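Local coordinates for protein imelysin (Bacteroides ovatus ATCC 8483, PDB 3OYV) that belongs to the imelysin-like proteins implicated in bacterial iron uptake, and is probably a metal-binding outer-membrane protein of a family named as peptidases, at residues 43-47 with 48-52. Sequence-based numbering, arbitrary orientation.
Sequences YNAWN and SSYKG
A near-extended chi1 of 176° at Y50 sets its CG opposite the backbone N, beside the carbonyl carbon, and turns the CD1 edge of the ring to the methyl of A45, which lies near the ring plane, 4.4 Å from CD1, while the rest of the ring heads away from the helix. Alanine, small and apolar, suits a spot beside a ring edge. Its CA also makes a C-H...O contact with the carbonyl O of S49, 3.4 Å away. This is the C-terminal end of helix 21-47, and S48 is the first residue to leave helical geometry. The carbonyl O of N44 is gripped twice there: by N of S48 at 2.8 Å, the last i to i+4 alpha-helical bond, and, more nearly straight (165° at the hydrogen), by N of S49 at 3.0 Å, an i to i+5, pi-type bond. Serine suits this surface turn, being compact and polar; the OG of S49 bonds onward to the carbonyl of G53. On the helix itself, N47 lays its CB over one face of the Y43 ring, 3.8 Å above the plane and toward the rim. Beyond the turn, tyrosine suits the partly exposed site of Y50, its ring against A45 and P292 and its OH hydrogen-bonded to E295.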
ATOM      1  N   TYR A  43      10.929   0.278  -8.399  1.00 10.70           N
ATOM      2  CA  TYR A  43      12.104  -0.397  -7.871  1.00 11.03           C
ATOM      3  C   TYR A  43      13.389   0.144  -8.558  1.00 11.64           C
ATOM      4  O   TYR A  43      14.403   0.427  -7.905  1.00 11.60           O
ATOM      5  CB  TYR A  43      11.971  -1.889  -8.092  1.00 11.97           C
ATOM      6  CG  TYR A  43      13.213  -2.679  -7.711  1.00 10.90           C
ATOM      7  CD1 TYR A  43      13.751  -2.632  -6.426  1.00 12.95           C
ATOM      8  CD2 TYR A  43      13.834  -3.499  -8.638  1.00 14.40           C
ATOM      9  CE1 TYR A  43      14.865  -3.362  -6.084  1.00 11.47           C
ATOM     10  CE2 TYR A  43      14.941  -4.242  -8.303  1.00 16.06           C
ATOM     11  CZ  TYR A  43      15.454  -4.204  -7.026  1.00 14.30           C
ATOM     12  OH  TYR A  43      16.576  -4.940  -6.707  1.00 17.03           O
ATOM     13  N   ASN A  44      13.377   0.228  -9.886  1.00 10.62           N
ATOM     14  CA  ASN A  44      14.560   0.688 -10.592  1.00 12.69           C
ATOM     15  C   ASN A  44      14.944   2.128 -10.261  1.00 12.20           C
ATOM     16  O   ASN A  44      16.139   2.448 -10.220  1.00 14.50           O
ATOM     17  CB  ASN A  44      14.399   0.538 -12.103  1.00 13.28           C
ATOM     18  CG  ASN A  44      14.412  -0.926 -12.556  1.00 14.43           C
ATOM     19  OD1 ASN A  44      14.884  -1.800 -11.836  1.00 16.41           O
ATOM     20  ND2 ASN A  44      13.871  -1.190 -13.767  1.00 16.56           N
ATOM     21  N   ALA A  45      13.953   2.968  -9.947  1.00 11.77           N
ATOM     22  CA  ALA A  45      14.238   4.366  -9.607  1.00 11.92           C
ATOM     23  C   ALA A  45      15.035   4.400  -8.303  1.00 11.78           C
ATOM     24  O   ALA A  45      15.976   5.164  -8.156  1.00 12.83           O
ATOM     25  CB  ALA A  45      12.976   5.142  -9.435  1.00 12.94           C
ATOM     26  N   TRP A  46      14.645   3.537  -7.360  1.00 11.83           N
ATOM     27  CA  TRP A  46      15.364   3.440  -6.089  1.00 11.27           C
ATOM     28  C   TRP A  46      16.692   2.734  -6.201  1.00 10.87           C
ATOM     29  O   TRP A  46      17.651   3.094  -5.522  1.00 12.43           O
ATOM     30  CB  TRP A  46      14.488   2.747  -5.024  1.00 10.39           C
ATOM     31  CG  TRP A  46      13.559   3.691  -4.298  1.00  9.50           C
ATOM     32  CD1 TRP A  46      12.280   4.039  -4.668  1.00 11.37           C
ATOM     33  CD2 TRP A  46      13.831   4.424  -3.091  1.00 10.02           C
ATOM     34  NE1 TRP A  46      11.763   4.957  -3.797  1.00 10.87           N
ATOM     35  CE2 TRP A  46      12.689   5.192  -2.809  1.00 10.07           C
ATOM     36  CE3 TRP A  46      14.942   4.539  -2.248  1.00 10.57           C
ATOM     37  CZ2 TRP A  46      12.601   6.011  -1.675  1.00 11.63           C
ATOM     38  CZ3 TRP A  46      14.842   5.335  -1.124  1.00 12.10           C
ATOM     39  CH2 TRP A  46      13.710   6.069  -0.855  1.00 10.99           C
ATOM     40  N   ASN A  47      16.731   1.643  -6.967  1.00 12.77           N
ATOM     41  CA  ASN A  47      17.854   0.732  -6.922  1.00 13.68           C
ATOM     42  C   ASN A  47      18.916   0.941  -7.980  1.00 14.20           C
ATOM     43  O   ASN A  47      20.063   0.526  -7.784  1.00 15.52           O
ATOM     44  CB  ASN A  47      17.335  -0.699  -7.045  1.00 12.96           C
ATOM     45  CG  ASN A  47      18.431  -1.743  -6.835  1.00 13.89           C
ATOM     46  OD1 ASN A  47      19.062  -1.830  -5.759  1.00 15.67           O
ATOM     47  ND2 ASN A  47      18.633  -2.580  -7.844  1.00 16.87           N
ATOM     48  N   SER A  48      18.538   1.562  -9.086  1.00 14.91           N
ATOM     49  CA  SER A  48      19.444   1.673 -10.228  0.60 15.53           C
ATOM     50  C   SER A  48      19.699   3.121 -10.644  1.00 15.54           C
ATOM     51  O   SER A  48      20.868   3.583 -10.667  1.00 18.64           O
ATOM     52  CB  SER A  48      18.888   0.853 -11.408  0.60 17.02           C
ATOM     53  OG  SER A  48      19.726   0.989 -12.546  0.60 20.32           O
ATOM     54  N   SER A  49      18.648   3.843 -10.965  1.00 15.33           N
ATOM     55  CA  SER A  49      18.809   5.186 -11.502  1.00 16.78           C
ATOM     56  C   SER A  49      17.540   5.980 -11.410  1.00 16.28           C
ATOM     57  O   SER A  49      16.492   5.546 -11.896  1.00 17.64           O
ATOM     58  CB  SER A  49      19.264   5.095 -12.962  1.00 17.75           C
ATOM     59  OG  SER A  49      19.381   6.373 -13.578  1.00 19.76           O
ATOM     60  N   TYR A  50      17.635   7.151 -10.786  1.00 16.61           N
ATOM     61  CA  TYR A  50      16.547   8.081 -10.678  1.00 16.90           C
ATOM     62  C   TYR A  50      16.756   9.170 -11.699  1.00 20.99           C
ATOM     63  O   TYR A  50      17.733   9.916 -11.618  1.00 21.26           O
ATOM     64  CB  TYR A  50      16.534   8.643  -9.264  1.00 16.89           C
ATOM     65  CG  TYR A  50      15.529   9.695  -8.984  1.00 15.63           C
ATOM     66  CD1 TYR A  50      14.166   9.401  -8.977  1.00 17.51           C
ATOM     67  CD2 TYR A  50      15.931  10.978  -8.653  1.00 18.03           C
ATOM     68  CE1 TYR A  50      13.226  10.354  -8.657  1.00 17.50           C
ATOM     69  CE2 TYR A  50      15.002  11.951  -8.344  1.00 21.13           C
ATOM     70  CZ  TYR A  50      13.652  11.649  -8.361  1.00 20.31           C
ATOM     71  OH  TYR A  50      12.756  12.629  -8.050  1.00 23.43           O
ATOM     72  N   LYS A  51      15.839   9.221 -12.659  1.00 21.87           N
ATOM     73  CA  LYS A  51      15.843  10.221 -13.732  1.00 24.68           C
ATOM     74  C   LYS A  51      17.172  10.262 -14.444  1.00 25.94           C
ATOM     75  O   LYS A  51      17.704  11.335 -14.706  1.00 29.64           O
ATOM     76  CB  LYS A  51      15.503  11.571 -13.112  1.00 24.14           C
ATOM     77  CG  LYS A  51      14.081  11.673 -12.626  1.00 31.80           C
ATOM     78  CD  LYS A  51      13.888  12.937 -11.827  1.00 35.70           C
ATOM     79  CE  LYS A  51      12.425  13.237 -11.624  1.00 37.40           C
ATOM     80  NZ  LYS A  51      12.259  14.532 -10.902  1.00 39.64           N
ATOM     81  N   GLY A  52      17.709   9.093 -14.760  1.00 25.98           N
ATOM     82  CA  GLY A  52      18.966   8.989 -15.487  1.00 26.19           C
ATOM     83  C   GLY A  52      20.246   9.194 -14.704  1.00 26.33           C
ATOM     84  O   GLY A  52      21.331   8.969 -15.249  1.00 27.31           O
TER